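Local coordinates for protoporphyrinogen oxidase (Exiguobacterium sibiricum, PDB 3LOV), which probably catalyses the FAD-dependent oxidation of coproporphyrinogen III to coproporphyrin III by oxygen, a step of heme b biosynthesis, at residues L166-P169 / L170-I174; A186-P189 / Q190-A193; R420-R423 / V424-V428; S453-T456 / M457-I461. All blocks are in the same frame, centred on the assembly; numbering follows the deposited sequence. Where two conformers were deposited one is given.

Contact 1 (L166-P169 / L170-I174)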
loop_
_atom_site.group_PDB
_atom_site.type_symbol
_atom_site.label_atom_id
_atom_site.label_comp_id
_atom_site.label_asym_id
_atom_site.label_seq_id
_atom_site.Cartn_x
_atom_site.Cartn_y
_atom_site.Cartn_z
ATOM N N LEU A 166 -17.170 8.819 7.571
ATOM C CA LEU A 166 -17.238 7.750 6.539
ATOM C C LEU A 166 -16.083 7.741 5.524
ATOM O O LEU A 166 -15.421 6.712 5.357
ATOM C CB LEU A 166 -18.588 7.784 5.834
ATOM C CG LEU A 166 -18.725 6.729 4.735
ATOM C CD1 LEU A 166 -18.502 5.317 5.283
ATOM C CD2 LEU A 166 -20.066 6.899 4.016
ATOM N N ILE A 167 -15.823 8.870 4.865
ATOM C CA ILE A 167 -14.928 8.879 3.706
ATOM C C ILE A 167 -13.483 8.612 4.114
ATOM O O ILE A 167 -12.814 7.761 3.553
ATOM C CB ILE A 167 -14.953 10.196 2.958
ATOM C CG1 ILE A 167 -16.388 10.620 2.597
ATOM C CG2 ILE A 167 -14.137 10.087 1.662
ATOM C CD1 ILE A 167 -17.082 9.703 1.699
ATOM N N GLU A 168 -13.001 9.336 5.106
ATOM C CA GLU A 168 -11.639 9.124 5.565
ATOM C C GLU A 168 -11.345 7.695 5.950
ATOM O O GLU A 168 -10.388 7.123 5.437
ATOM C CB GLU A 168 -11.240 10.102 6.694
ATOM C CG GLU A 168 -9.836 9.858 7.211
ATOM C CD GLU A 168 -9.343 11.034 8.061
ATOM O OE1 GLU A 168 -10.009 11.349 9.064
ATOM O OE2 GLU A 168 -8.343 11.654 7.696
ATOM N N PRO A 169 -12.112 7.106 6.882
ATOM C CA PRO A 169 -11.756 5.739 7.221
ATOM C C PRO A 169 -11.972 4.734 6.076
ATOM O O PRO A 169 -11.205 3.796 5.940
ATOM C CB PRO A 169 -12.658 5.426 8.414
ATOM C CG PRO A 169 -13.680 6.446 8.457
ATOM C CD PRO A 169 -13.113 7.659 7.797
ATOM N N LEU A 170 -12.993 4.958 5.250
ATOM C CA LEU A 170 -13.255 4.115 4.060
ATOM C C LEU A 170 -12.118 4.188 3.046
ATOM O O LEU A 170 -11.513 3.185 2.687
ATOM C CB LEU A 170 -14.558 4.555 3.387
ATOM C CG LEU A 170 -15.078 3.700 2.239
ATOM C CD1 LEU A 170 -15.440 2.289 2.698
ATOM C CD2 LEU A 170 -16.299 4.393 1.571
ATOM N N LEU A 171 -11.805 5.386 2.612
ATOM C CA LEU A 171 -10.807 5.561 1.579
ATOM C C LEU A 171 -9.381 5.306 2.078
ATOM O O LEU A 171 -8.566 4.803 1.316
ATOM C CB LEU A 171 -10.944 6.940 0.904
ATOM C CG LEU A 171 -12.261 7.209 0.116
ATOM C CD1 LEU A 171 -12.096 8.509 -0.740
ATOM C CD2 LEU A 171 -12.722 6.017 -0.786
ATOM N N SER A 172 -9.081 5.602 3.352
ATOM C CA SER A 172 -7.761 5.320 3.900
ATOM C C SER A 172 -7.535 3.843 4.138
ATOM O O SER A 172 -6.419 3.348 3.934
ATOM C CB SER A 172 -7.515 6.105 5.199
ATOM O OG SER A 172 -7.302 7.459 4.837
ATOM N N GLY A 173 -8.568 3.138 4.576
ATOM C CA GLY A 173 -8.464 1.686 4.766
ATOM C C GLY A 173 -7.311 1.360 5.705
ATOM O O GLY A 173 -7.012 2.159 6.608
ATOM N N ILE A 174 -6.618 0.256 5.447
ATOM C CA ILE A 174 -5.505 -0.177 6.302
ATOM C C ILE A 174 -4.297 0.812 6.329
ATOM O O ILE A 174 -3.545 0.856 7.311
ATOM C CB ILE A 174 -5.038 -1.608 5.941
ATOM C CG1 ILE A 174 -4.490 -1.678 4.515
ATOM C CG2 ILE A 174 -6.204 -2.631 6.096
ATOM C CD1 ILE A 174 -4.025 -3.089 4.157
HETATM O O HOH W 1 -9.543 3.216 7.738
#
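Ile167 and Leu171 sit one turn apart near the C-terminal end of helix 160-172, a proline-kinked helix that stops at a glycine with positive phi. This is the tight flank of the contact. The two side chains run side by side and point the same way, and Ile167 CG2 closes to 3.5 Å on Leu171 CD1. Ile167 CG2 stands anti to its backbone N while Leu171 CG lies beside its own N, anti to the carbonyl carbon (chi1 -64°), which brings Leu171 CD1 beside the Ile167 methyl. The backbone bond on this flank is short and nearly straight: Leu171 N donates to Ile167 O at 2.7 Å. Ile179 packs on Ile167, and Met107 lies against Leu171. Glu168 and Ser172 are buried; Glu168 OE2 takes the amide of Ile179 and Ser172 OG bonds Gly177 O, tying the helix end to the loop that follows.

The flank formed by Leu166 and Leu170 is looser, with CD1 of Leu166 4.4 Å from CD2 of Leu170, the latter partly exposed. Pro169 has no N-H to give to the preceding turn, hence the kink. Beyond it Ile174 touches the FAD. Gly173 N closes the last turn on Pro169 O at 3.0 Å from above the carbonyl plane, and one water donates to both Pro169 O and Gly173 O, 3.0 Å from the latter.

Contact 2 (A186-P189 / Q190-A193)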
loop_
_atom_site.group_PDB
_atom_site.type_symbol
_atom_site.label_atom_id
_atom_site.label_comp_id
_atom_site.label_asym_id
_atom_site.label_seq_id
_atom_site.Cartn_x
_atom_site.Cartn_y
_atom_site.Cartn_z
ATOM N N ALA A 186 -4.115 12.900 -7.596
ATOM C CA ALA A 186 -3.337 11.681 -7.626
ATOM C C ALA A 186 -4.089 10.503 -7.052
ATOM O O ALA A 186 -3.644 9.377 -7.205
ATOM C CB ALA A 186 -1.974 11.863 -6.902
ATOM N N THR A 187 -5.220 10.721 -6.393
ATOM C CA THR A 187 -5.889 9.608 -5.714
ATOM C C THR A 187 -7.244 9.340 -6.357
ATOM O O THR A 187 -7.553 8.216 -6.649
ATOM C CB THR A 187 -6.109 9.878 -4.183
ATOM O OG1 THR A 187 -6.993 10.981 -4.027
ATOM C CG2 THR A 187 -4.807 10.186 -3.436
ATOM N N TYR A 188 -8.059 10.379 -6.540
ATOM C CA TYR A 188 -9.394 10.219 -7.095
ATOM C C TYR A 188 -9.714 11.276 -8.179
ATOM O O TYR A 188 -10.701 12.013 -8.062
ATOM C CB TYR A 188 -10.435 10.188 -5.938
ATOM C CG TYR A 188 -10.219 8.965 -5.037
ATOM C CD1 TYR A 188 -10.740 7.712 -5.385
ATOM C CD2 TYR A 188 -9.440 9.048 -3.874
ATOM C CE1 TYR A 188 -10.516 6.588 -4.580
ATOM C CE2 TYR A 188 -9.204 7.930 -3.067
ATOM C CZ TYR A 188 -9.749 6.707 -3.418
ATOM O OH TYR A 188 -9.535 5.600 -2.623
ATOM N N PRO A 189 -8.901 11.329 -9.262
ATOM C CA PRO A 189 -9.097 12.344 -10.320
ATOM C C PRO A 189 -10.469 12.223 -11.006
ATOM O O PRO A 189 -10.994 13.210 -11.534
ATOM C CB PRO A 189 -7.958 12.048 -11.322
ATOM C CG PRO A 189 -7.630 10.592 -11.115
ATOM C CD PRO A 189 -7.865 10.334 -9.636
ATOM N N GLN A 190 -11.051 11.032 -10.955
ATOM C CA GLN A 190 -12.370 10.781 -11.534
ATOM C C GLN A 190 -13.482 11.555 -10.804
ATOM O O GLN A 190 -14.483 11.939 -11.409
ATOM C CB GLN A 190 -12.674 9.270 -11.600
ATOM C CG GLN A 190 -12.849 8.534 -10.245
ATOM C CD GLN A 190 -11.542 8.006 -9.695
ATOM O OE1 GLN A 190 -10.500 8.599 -9.918
ATOM N NE2 GLN A 190 -11.592 6.887 -8.984
ATOM N N PHE A 191 -13.307 11.813 -9.507
ATOM C CA PHE A 191 -14.259 12.690 -8.798
ATOM C C PHE A 191 -14.411 14.026 -9.503
ATOM O O PHE A 191 -15.539 14.508 -9.730
ATOM C CB PHE A 191 -13.850 12.976 -7.343
ATOM C CG PHE A 191 -13.929 11.779 -6.424
ATOM C CD1 PHE A 191 -14.417 10.548 -6.867
ATOM C CD2 PHE A 191 -13.516 11.898 -5.094
ATOM C CE1 PHE A 191 -14.468 9.444 -6.001
ATOM C CE2 PHE A 191 -13.566 10.806 -4.222
ATOM C CZ PHE A 191 -14.036 9.576 -4.674
ATOM N N VAL A 192 -13.273 14.633 -9.819
ATOM C CA VAL A 192 -13.243 15.989 -10.368
ATOM C C VAL A 192 -13.704 15.979 -11.847
ATOM O O VAL A 192 -14.445 16.875 -12.281
ATOM C CB VAL A 192 -11.827 16.617 -10.231
ATOM C CG1 VAL A 192 -11.760 18.033 -10.872
ATOM C CG2 VAL A 192 -11.405 16.652 -8.748
ATOM N N ALA A 193 -13.225 14.985 -12.595
ATOM C CA ALA A 193 -13.590 14.786 -14.012
ATOM C C ALA A 193 -15.120 14.647 -14.128
ATOM O O ALA A 193 -15.764 15.355 -14.854
ATOM C CB ALA A 193 -12.860 13.504 -14.582
#
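Tyr188 and Phe191 each turn CG beside the backbone N and anti to the carbonyl carbon (chi1 -64° and -68°), which sends both side chains the same way where the loop ending at Tyr188 runs into helix 189-198. They lie side by side. The planes are only 16° apart, yet the rings are slid so far along each other that they barely overlap, with centroids 5.1 Å apart. What covers the face of Phe191 is instead the tyrosine's methylene: Tyr188 CB stands 3.6 Å from the centroid of the Phe191 ring, nearly on its normal, a CH-pi contact over the centre of the ring.

The backbone joins the same pair. Phe191 N reaches Tyr188 O at 3.0 Å, the donor lying above the carbonyl plane. Beyond the pair, Phe191 is buried against Met107 and against Tyr153 of helix 150-158, while Tyr188 leans on Leu150 of that helix. Replacing Phe191 by an alanine would probably leave Tyr188 CB without the aromatic face beneath it, open a gap toward Tyr153 and give the tyrosine ring more freedom to turn. Thr187, in the preceding loop, is held by a bond from OG1 to Ser183 O.

Pro189 brings no N-H, but its carbonyl is used twice. Pro189 O accepts from Ala193 N at 3.0 Å, in its carbonyl plane, and more weakly from Val192 N at 3.2 Å.

Contact 3 (R420-R423 / V424-V428)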
loop_
_atom_site.group_PDB
_atom_site.type_symbol
_atom_site.label_atom_id
_atom_site.label_comp_id
_atom_site.label_asym_id
_atom_site.label_seq_id
_atom_site.Cartn_x
_atom_site.Cartn_y
_atom_site.Cartn_z
ATOM N N ARG A 420 7.819 16.808 -6.692
ATOM C CA ARG A 420 8.965 16.725 -5.792
ATOM C C ARG A 420 9.893 15.519 -6.119
ATOM O O ARG A 420 11.125 15.631 -6.102
ATOM C CB ARG A 420 8.489 16.689 -4.358
ATOM C CG ARG A 420 8.031 18.067 -3.845
ATOM C CD ARG A 420 7.832 18.036 -2.345
ATOM N NE ARG A 420 6.753 17.129 -1.906
ATOM C CZ ARG A 420 5.461 17.452 -1.912
ATOM N NH1 ARG A 420 5.070 18.664 -2.311
ATOM N NH2 ARG A 420 4.566 16.596 -1.459
ATOM N N ILE A 421 9.300 14.379 -6.430
ATOM C CA ILE A 421 10.093 13.203 -6.758
ATOM C C ILE A 421 10.866 13.430 -8.084
ATOM O O ILE A 421 12.002 12.999 -8.187
ATOM C CB ILE A 421 9.220 11.989 -6.832
ATOM C CG1 ILE A 421 8.701 11.623 -5.407
ATOM C CG2 ILE A 421 9.900 10.805 -7.611
ATOM C CD1 ILE A 421 9.742 11.522 -4.279
ATOM N N GLN A 422 10.270 14.075 -9.096
ATOM C CA GLN A 422 10.992 14.449 -10.339
ATOM C C GLN A 422 12.225 15.292 -9.987
ATOM O O GLN A 422 13.338 15.080 -10.500
ATOM C CB GLN A 422 10.056 15.211 -11.323
ATOM C CG GLN A 422 10.778 16.135 -12.332
ATOM C CD GLN A 422 9.837 16.884 -13.300
ATOM O OE1 GLN A 422 8.630 16.642 -13.345
ATOM N NE2 GLN A 422 10.408 17.791 -14.084
ATOM N N ARG A 423 12.031 16.274 -9.112
ATOM C CA ARG A 423 13.147 17.099 -8.717
ATOM C C ARG A 423 14.211 16.282 -7.954
ATOM O O ARG A 423 15.378 16.456 -8.214
ATOM C CB ARG A 423 12.677 18.346 -7.941
ATOM C CG ARG A 423 13.793 19.411 -7.720
ATOM C CD ARG A 423 14.486 19.141 -6.407
ATOM N NE ARG A 423 15.855 19.635 -6.287
ATOM C CZ ARG A 423 16.670 19.304 -5.292
ATOM N NH1 ARG A 423 16.265 18.444 -4.350
ATOM N NH2 ARG A 423 17.898 19.815 -5.240
ATOM N N VAL A 424 13.820 15.385 -7.039
ATOM C CA VAL A 424 14.776 14.482 -6.360
ATOM C C VAL A 424 15.629 13.700 -7.413
ATOM O O VAL A 424 16.866 13.722 -7.368
ATOM C CB VAL A 424 14.038 13.539 -5.310
ATOM C CG1 VAL A 424 14.863 12.311 -4.914
ATOM C CG2 VAL A 424 13.617 14.310 -4.050
ATOM N N ARG A 425 14.967 13.111 -8.406
ATOM C CA ARG A 425 15.639 12.314 -9.438
ATOM C C ARG A 425 16.626 13.110 -10.293
ATOM O O ARG A 425 17.714 12.599 -10.605
ATOM C CB ARG A 425 14.614 11.618 -10.323
ATOM C CG ARG A 425 13.878 10.473 -9.574
ATOM C CD ARG A 425 13.004 9.690 -10.537
ATOM N NE ARG A 425 12.661 8.361 -10.033
ATOM C CZ ARG A 425 11.419 7.896 -9.886
ATOM N NH1 ARG A 425 10.348 8.612 -10.233
ATOM N NH2 ARG A 425 11.247 6.666 -9.440
ATOM N N GLU A 426 16.283 14.371 -10.598
ATOM C CA GLU A 426 17.168 15.277 -11.347
ATOM C C GLU A 426 18.387 15.658 -10.537
ATOM O O GLU A 426 19.499 15.754 -11.063
ATOM C CB GLU A 426 16.415 16.557 -11.739
ATOM C CG GLU A 426 15.355 16.316 -12.791
ATOM C CD GLU A 426 14.446 17.521 -12.995
ATOM O OE1 GLU A 426 14.744 18.599 -12.417
ATOM O OE2 GLU A 426 13.433 17.376 -13.726
ATOM N N GLU A 427 18.183 15.897 -9.246
ATOM C CA GLU A 427 19.285 16.175 -8.380
ATOM C C GLU A 427 20.202 14.968 -8.284
ATOM O O GLU A 427 21.414 15.111 -8.323
ATOM C CB GLU A 427 18.804 16.545 -6.987
ATOM C CG GLU A 427 19.912 16.625 -5.932
ATOM C CD GLU A 427 20.758 17.912 -6.001
ATOM O OE1 GLU A 427 20.705 18.623 -7.015
ATOM O OE2 GLU A 427 21.449 18.215 -5.010
ATOM N N VAL A 428 19.647 13.781 -8.069
ATOM C CA VAL A 428 20.497 12.579 -8.022
ATOM C C VAL A 428 21.234 12.377 -9.353
ATOM O O VAL A 428 22.412 12.075 -9.384
ATOM C CB VAL A 428 19.719 11.344 -7.613
ATOM C CG1 VAL A 428 20.596 10.084 -7.750
ATOM C CG2 VAL A 428 19.202 11.493 -6.172
#
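Arg420 meets Val424 one turn on through the backbone, Val424 N donating to Arg420 O at 2.9 Å, and Val424 CG2 lies against the same oxygen. The guanidinium of Arg420 leads off the other way, to Val415 O. Ile421 comes next: its CG2, anti to the backbone N, touches NH1 of Arg425 at 3.4 Å, the two side chains crossing at a slant. Arg425 runs extended from CG to NE past this methyl, and its end is fixed by a salt bridge from NH1 to Asp443 and a bond from NH2 to Leu437 O. Gln422, in one of two conformers, gives NE2 to Glu426 OE2 at 3.1 Å; the acceptor lies near the amide plane, and the carboxylate is met on its syn side.

Arg423 folds at chi2 so that its guanidinium lies alongside Glu427. The planes are 30° apart, Glu427 CB sits over one face toward the rim, and NH2 is 3.5 Å from Glu427 OE1. That oxygen is well out of the guanidinium plane, so the attraction is of charge alone. Both groups have firmer partners: Arg423 NH1 binds His298 O and Glu301, and Glu427 OE2 takes the amide of His298.

These i to i+4 pairs line an amphipathic helix, 417-431, whose Val424 and Val428 pack on strand 435-437, at the edge of the parallel sheet in the Rossmann-type FAD-binding fold.

Contact 4 (S453-T456 / M457-I461)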
loop_
_atom_site.group_PDB
_atom_site.type_symbol
_atom_site.label_atom_id
_atom_site.label_comp_id
_atom_site.label_asym_id
_atom_site.label_seq_id
_atom_site.Cartn_x
_atom_site.Cartn_y
_atom_site.Cartn_z
ATOM N N SER A 453 7.357 1.228 -11.199
ATOM C CA SER A 453 8.465 2.113 -10.829
ATOM C C SER A 453 9.767 1.456 -11.301
ATOM O O SER A 453 10.564 2.090 -12.014
ATOM C CB SER A 453 8.467 2.373 -9.295
ATOM O OG SER A 453 9.508 3.236 -8.858
ATOM N N ALA A 454 9.947 0.189 -10.949
ATOM C CA ALA A 454 11.085 -0.611 -11.440
ATOM C C ALA A 454 11.165 -0.617 -12.989
ATOM O O ALA A 454 12.203 -0.293 -13.542
ATOM C CB ALA A 454 11.039 -2.077 -10.898
ATOM N N LYS A 455 10.072 -0.965 -13.677
ATOM C CA LYS A 455 10.087 -1.041 -15.141
ATOM C C LYS A 455 10.454 0.300 -15.785
ATOM O O LYS A 455 11.319 0.362 -16.677
ATOM C CB LYS A 455 8.736 -1.494 -15.665
ATOM C CG LYS A 455 8.743 -1.977 -17.136
ATOM C CD LYS A 455 7.303 -2.091 -17.651
ATOM C CE LYS A 455 7.186 -2.979 -18.889
ATOM N NZ LYS A 455 8.451 -3.007 -19.637
ATOM N N THR A 456 9.815 1.382 -15.350
ATOM C CA THR A 456 10.167 2.680 -15.925
ATOM C C THR A 456 11.646 3.050 -15.622
ATOM O O THR A 456 12.310 3.635 -16.473
ATOM C CB THR A 456 9.214 3.783 -15.442
ATOM O OG1 THR A 456 7.877 3.310 -15.581
ATOM C CG2 THR A 456 9.355 5.048 -16.271
HETATM N N MSE A 457 12.178 2.753 -14.432
HETATM C CA MSE A 457 13.573 3.138 -14.203
HETATM C C MSE A 457 14.518 2.253 -15.026
HETATM O O MSE A 457 15.461 2.749 -15.624
HETATM C CB MSE A 457 13.974 3.172 -12.735
HETATM C CG MSE A 457 13.287 4.269 -11.944
HETATM SE SE MSE A 457 13.719 6.050 -12.564
HETATM C CE MSE A 457 12.051 6.688 -13.354
ATOM N N ILE A 458 14.254 0.961 -15.111
ATOM C CA ILE A 458 15.080 0.113 -15.988
ATOM C C ILE A 458 15.072 0.640 -17.433
ATOM O O ILE A 458 16.140 0.795 -18.035
ATOM C CB ILE A 458 14.671 -1.415 -15.912
ATOM C CG1 ILE A 458 15.026 -1.982 -14.548
ATOM C CG2 ILE A 458 15.290 -2.247 -17.054
ATOM C CD1 ILE A 458 16.387 -1.635 -14.044
ATOM N N GLU A 459 13.878 0.924 -17.957
ATOM C CA GLU A 459 13.692 1.501 -19.288
ATOM C C GLU A 459 14.532 2.761 -19.525
ATOM O O GLU A 459 15.113 2.929 -20.585
ATOM C CB GLU A 459 12.213 1.898 -19.515
ATOM C CG GLU A 459 11.240 0.748 -19.839
ATOM C CD GLU A 459 9.784 1.206 -19.858
ATOM O OE1 GLU A 459 9.502 2.422 -19.714
ATOM O OE2 GLU A 459 8.912 0.342 -20.030
ATOM N N SER A 460 14.555 3.663 -18.550
ATOM C CA SER A 460 15.245 4.925 -18.718
ATOM C C SER A 460 16.770 4.715 -18.678
ATOM O O SER A 460 17.494 5.483 -19.278
ATOM C CB SER A 460 14.763 5.951 -17.706
ATOM O OG SER A 460 15.406 5.771 -16.483
ATOM N N ILE A 461 17.260 3.659 -18.026
ATOM C CA ILE A 461 18.680 3.303 -18.168
ATOM C C ILE A 461 18.938 2.872 -19.617
ATOM O O ILE A 461 19.987 3.193 -20.175
ATOM C CB ILE A 461 19.148 2.175 -17.221
ATOM C CG1 ILE A 461 18.935 2.552 -15.766
ATOM C CG2 ILE A 461 20.633 1.911 -17.428
ATOM C CD1 ILE A 461 19.522 1.578 -14.794
HETATM O O HOH W 2 10.827 4.714 -19.048
#
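Lys455 and Glu459 stand one turn apart on helix 447-463, and Glu459 lies across the lysine chain. Lys455 CG stands anti to its backbone N (chi1 -164°), carrying the chain outward to touch Tyr22 of helix 14-26, whereas Glu459 CG is anti to its carbonyl carbon (chi1 -78°) and the extended chain beyond it leans back over the preceding turn. Glu459 OE2 therefore lies along the lysine's aliphatic chain, 3.7 Å from Lys455 CG, and meets NZ at 3.4 Å: a salt bridge with a weak hydrogen bond. A leucine in place of Lys455 would probably leave the Glu459 carboxylate without its positive mate and freer to swing into solvent.

The other carboxylate oxygen is reached through solvent. A water donates to Glu459 OE1 at 2.7 Å and to Thr456 O at 3.2 Å, so a backbone carbonyl that already takes the amide of Ser460 is linked to the glutamate.

On another side of the helix Met457, present as selenomethionine, places its CG 3.5 Å from Ser453 O. Ser460 OG donates to Met457 O at 3.1 Å, and Ile461 N reaches that oxygen from the same face of its plane.

The helix is packed on several sides: Ala454 and Ile458 press on helix 14-26, Met457 and Ile458 on Leu282 of strand 280-283, and Ser453 with Met457 on Arg425 of helix 417-431.

Overall arrangement
The four contacts follow in series along the chain and fall into two touching pairs. Contacts 1 and 2 lie on the successive helices 160-172 and 189-198, with centres 16 Å apart, and meet where Leu171 CD2 packs 3.7 Å from Tyr188 OH. Contacts 3 and 4, on helices 417-431 and 447-463, have centres 15 Å apart and join through Arg425 NE, 3.6 Å from Met457 SE. These two helices flank the parallel sheet of the Rossmann-type fold. Contacts 1 and 4 stand 32 Å apart on opposite sides of the chain's centre. Ile174 touches the FAD, so contact 1 borders the cofactor directly, while in contact 4 the side chain of Ser453 stays about 7 Å from it.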